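PDB 6OTU: glucose-6-phosphate isomerase from Chlamydia trachomatis D/UW-3/CX, which catalyses the reversible isomerization of glucose-6-phosphate to fructose-6-phosphate. Local coordinates for residues A70-G73 with L74-E77; R310-L313 with P314-S317. One frame throughout, in Å; residues are numbered along the deposited sequence.

Contact 1 (A70-G73 with L74-E77); sequences ALQG and LTEE
Leu74 N donates to Ala70 O at 2.8 Å, Thr75 N to Leu71 O at 3.1 Å and Glu77 N to Gly73 O at 2.9 Å. These i to i+4 bonds run through the last two turns of helix 65-77. The step between Gln72 and Glu76 is looser, with Glu76 N weakly shared between Gln72 O and Gly73 O. Gln72 O has a second donor in Thr75 OG1, 2.8 Å away, because chi1 of 77° sets the hydroxyl between the backbone N and the carbonyl carbon. Gln72 NE2 gives a nearly straight bond (171°) to Glu76 OE2 at 2.9 Å. The carboxylate oxygen lies in the amide plane and accepts through its anti lone pair, yet the two flat groups are turned 68° apart. Gln72 OE1 accepts from Met309 N, so both ends of the amide are held. The carboxylate of Glu77 passes alongside Gly73 O without bonding to it, since both oxygens are acceptors, and its OE1 accepts from Ser19 N. Leu71, Leu74 and Thr75 face Met319 of helix 313-327. The pattern is that of an amphipathic alpha-helix with an i to i+4 Gln-Glu side-chain pair.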
loop_
_atom_site.group_PDB
_atom_site.type_symbol
_atom_site.label_atom_id
_atom_site.label_comp_id
_atom_site.label_asym_id
_atom_site.label_seq_id
_atom_site.Cartn_x
_atom_site.Cartn_y
_atom_site.Cartn_z
ATOM N N ALA A 70 -14.126 -3.996 -30.735
ATOM C CA ALA A 70 -14.901 -2.837 -30.310
ATOM C C ALA A 70 -14.073 -1.891 -29.438
ATOM O O ALA A 70 -14.153 -0.665 -29.600
ATOM C CB ALA A 70 -16.159 -3.307 -29.576
ATOM N N LEU A 71 -13.292 -2.425 -28.490
ATOM C CA LEU A 71 -12.356 -1.565 -27.760
ATOM C C LEU A 71 -11.461 -0.796 -28.728
ATOM O O LEU A 71 -11.223 0.402 -28.546
ATOM C CB LEU A 71 -11.504 -2.389 -26.790
ATOM C CG LEU A 71 -12.185 -2.887 -25.508
ATOM C CD1 LEU A 71 -11.304 -3.884 -24.756
ATOM C CD2 LEU A 71 -12.586 -1.717 -24.608
ATOM N N GLN A 72 -10.969 -1.463 -29.780
ATOM C CA GLN A 72 -10.189 -0.732 -30.777
ATOM C C GLN A 72 -11.014 0.385 -31.414
ATOM O O GLN A 72 -10.505 1.493 -31.638
ATOM C CB GLN A 72 -9.666 -1.682 -31.861
ATOM C CG GLN A 72 -9.221 -0.958 -33.142
ATOM C CD GLN A 72 -7.907 -0.214 -32.972
ATOM O OE1 GLN A 72 -7.027 -0.657 -32.237
ATOM N NE2 GLN A 72 -7.766 0.920 -33.657
ATOM N N GLY A 73 -12.285 0.101 -31.732
ATOM C CA GLY A 73 -13.175 1.142 -32.224
ATOM C C GLY A 73 -13.348 2.278 -31.233
ATOM O O GLY A 73 -13.434 3.442 -31.622
ATOM N N LEU A 74 -13.373 1.957 -29.936
ATOM C CA LEU A 74 -13.513 2.999 -28.926
ATOM C C LEU A 74 -12.325 3.960 -28.946
ATOM O O LEU A 74 -12.511 5.174 -28.813
ATOM C CB LEU A 74 -13.700 2.372 -27.534
ATOM C CG LEU A 74 -13.955 3.360 -26.391
ATOM C CD1 LEU A 74 -15.089 4.306 -26.769
ATOM C CD2 LEU A 74 -14.267 2.645 -25.069
ATOM N N THR A 75 -11.095 3.444 -29.139
ATOM C CA THR A 75 -9.931 4.332 -29.205
ATOM C C THR A 75 -10.027 5.274 -30.391
ATOM O O THR A 75 -9.562 6.419 -30.322
ATOM C CB THR A 75 -8.618 3.550 -29.294
ATOM O OG1 THR A 75 -8.434 3.058 -30.628
ATOM C CG2 THR A 75 -8.585 2.403 -28.292
ATOM N N GLU A 76 -10.652 4.816 -31.471
ATOM C CA GLU A 76 -10.803 5.637 -32.663
ATOM C C GLU A 76 -11.882 6.695 -32.479
ATOM O O GLU A 76 -11.643 7.877 -32.730
ATOM C CB GLU A 76 -11.132 4.751 -33.857
ATOM C CG GLU A 76 -10.090 3.703 -34.106
ATOM C CD GLU A 76 -10.397 2.908 -35.345
ATOM O OE1 GLU A 76 -11.324 3.309 -36.080
ATOM O OE2 GLU A 76 -9.734 1.882 -35.577
ATOM N N GLU A 77 -13.070 6.282 -32.027
ATOM C CA GLU A 77 -14.176 7.220 -31.856
ATOM C C GLU A 77 -13.836 8.312 -30.846
ATOM O O GLU A 77 -14.269 9.457 -30.997
ATOM C CB GLU A 77 -15.434 6.460 -31.431
ATOM C CG GLU A 77 -15.979 5.550 -32.505
ATOM C CD GLU A 77 -16.847 4.430 -31.955
ATOM O OE1 GLU A 77 -17.808 4.708 -31.216
ATOM O OE2 GLU A 77 -16.570 3.263 -32.281
#

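Contact 2 (R310-L313 with P314-S317)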
loop_
_atom_site.group_PDB
_atom_site.type_symbol
_atom_site.label_atom_id
_atom_site.label_comp_id
_atom_site.label_asym_id
_atom_site.label_seq_id
_atom_site.Cartn_x
_atom_site.Cartn_y
_atom_site.Cartn_z
ATOM N N ARG A 310 -4.001 -3.200 -30.264
ATOM C CA ARG A 310 -3.345 -4.474 -30.000
ATOM C C ARG A 310 -1.832 -4.403 -30.181
ATOM O O ARG A 310 -1.119 -5.273 -29.665
ATOM C CB ARG A 310 -3.951 -5.577 -30.878
ATOM C CG ARG A 310 -5.239 -6.202 -30.271
ATOM C CD ARG A 310 -5.801 -7.388 -31.075
ATOM N NE ARG A 310 -5.165 -8.670 -30.751
ATOM C CZ ARG A 310 -4.093 -9.154 -31.379
ATOM N NH1 ARG A 310 -3.529 -8.469 -32.368
ATOM N NH2 ARG A 310 -3.576 -10.323 -31.023
ATOM N N GLU A 311 -1.312 -3.384 -30.869
ATOM C CA GLU A 311 0.132 -3.238 -31.034
ATOM C C GLU A 311 0.738 -2.133 -30.159
ATOM O O GLU A 311 1.864 -1.708 -30.431
ATOM C CB GLU A 311 0.469 -2.982 -32.498
ATOM C CG GLU A 311 0.115 -4.128 -33.410
ATOM C CD GLU A 311 0.213 -3.751 -34.881
ATOM O OE1 GLU A 311 0.723 -2.643 -35.196
ATOM O OE2 GLU A 311 -0.222 -4.570 -35.722
ATOM N N ASN A 312 0.044 -1.701 -29.096
ATOM C CA ASN A 312 0.396 -0.499 -28.329
ATOM C C ASN A 312 0.234 -0.808 -26.835
ATOM O O ASN A 312 -0.890 -0.979 -26.353
ATOM C CB ASN A 312 -0.493 0.680 -28.767
ATOM C CG ASN A 312 -0.157 2.007 -28.063
ATOM O OD1 ASN A 312 0.181 2.029 -26.878
ATOM N ND2 ASN A 312 -0.321 3.127 -28.786
ATOM N N LEU A 313 1.352 -0.874 -26.098
ATOM C CA LEU A 313 1.291 -1.322 -24.706
ATOM C C LEU A 313 0.427 -0.412 -23.834
ATOM O O LEU A 313 -0.581 -0.891 -23.290
ATOM C CB LEU A 313 2.717 -1.500 -24.168
ATOM C CG LEU A 313 3.512 -2.653 -24.804
ATOM C CD1 LEU A 313 4.981 -2.489 -24.553
ATOM C CD2 LEU A 313 3.023 -4.018 -24.289
ATOM N N PRO A 314 0.710 0.893 -23.696
ATOM C CA PRO A 314 -0.136 1.704 -22.809
ATOM C C PRO A 314 -1.574 1.848 -23.288
ATOM O O PRO A 314 -2.482 1.930 -22.452
ATOM C CB PRO A 314 0.596 3.052 -22.761
ATOM C CG PRO A 314 1.390 3.105 -23.991
ATOM C CD PRO A 314 1.785 1.701 -24.305
ATOM N N LEU A 315 -1.814 1.832 -24.598
ATOM C CA LEU A 315 -3.176 1.941 -25.104
ATOM C C LEU A 315 -3.980 0.675 -24.820
ATOM O O LEU A 315 -5.160 0.753 -24.465
ATOM C CB LEU A 315 -3.157 2.234 -26.608
ATOM C CG LEU A 315 -4.546 2.535 -27.177
ATOM C CD1 LEU A 315 -5.190 3.658 -26.363
ATOM C CD2 LEU A 315 -4.470 2.903 -28.652
ATOM N N LEU A 316 -3.367 -0.499 -24.991
ATOM C CA LEU A 316 -4.048 -1.747 -24.660
ATOM C C LEU A 316 -4.338 -1.825 -23.167
ATOM O O LEU A 316 -5.458 -2.140 -22.753
ATOM C CB LEU A 316 -3.195 -2.941 -25.101
ATOM C CG LEU A 316 -3.709 -4.376 -24.969
ATOM C CD1 LEU A 316 -5.148 -4.509 -25.457
ATOM C CD2 LEU A 316 -2.805 -5.326 -25.758
ATOM N N SER A 317 -3.334 -1.534 -22.342
ATOM C CA SER A 317 -3.533 -1.611 -20.905
ATOM C C SER A 317 -4.622 -0.637 -20.453
ATOM O O SER A 317 -5.480 -0.992 -19.642
ATOM C CB SER A 317 -2.211 -1.357 -20.191
ATOM O OG SER A 317 -2.438 -0.915 -18.870
#
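This is a local N-cap contact, in which Asn312 closes the first turn of helix 313-327. It is largely buried and follows the loop that leaves helix 287-303. Asn312 OD1 accepts from Leu315 N at 3.0 Å in a fairly straight bond. The NH does not meet a lone pair of the amide oxygen. It comes from above the carbonyl plane, 56° out of it. Asn312 CG stands anti to the backbone N (chi1 -177°), which swings the amide over the start of the helix. The same oxygen lies 3.0 Å from Pro314 CD, and the Asn312 side chain crosses the proline ring at about a right angle. Leu315 CB packs against Asn312 CG at 3.3 Å. The other end of the amide is held by the preceding loop, since Asn312 ND2 donates to Thr306 O and Ala304 O. These bonds fix the rotation of the group and satisfy its buried nitrogen.

Asparagine is a common N-cap, and proline is well tolerated in the first turn that follows. Pro314 has no NH, and in the first turn this costs no helix bond, because the NH groups there have no carbonyl four residues back within the helix. The regular helix bonds then begin. Leu316 N donates to Asn312 O at 2.9 Å and Ser317 N to Leu313 O at 3.0 Å, both close to straight. Leu313 N is hydrogen-bonded to His303 NE2.

Side chains of the turn pack on three neighbouring elements. Leu313 and Leu316 meet Tyr56 of strand 54-57, and Leu313 also meets Phe475 of helix 466-487. On another face, Leu315 packs on Leu80 and Ile81 of helix 80-89.

Overall arrangement
Neither contact closes a long loop, as each joins consecutive residues. They follow in series along the chain, without nesting or crossing. Contact 1 comes first, at the C-terminal end of helix 65-77. More than 230 residues later, contact 2 forms where the loop after helix 287-303 turns into helix 313-327. The two meet in space, with centres about 12 Å apart. Thr75 CG2 packs on Leu315 CD1 at 4.1 Å. Contact 1 also faces helix 18-26, while contact 2 looks towards strand 54-57 and helices 80-89 and 466-487. The pair thus joins N-terminal helices to the mixed sheet, away from the glucose-6-phosphate site.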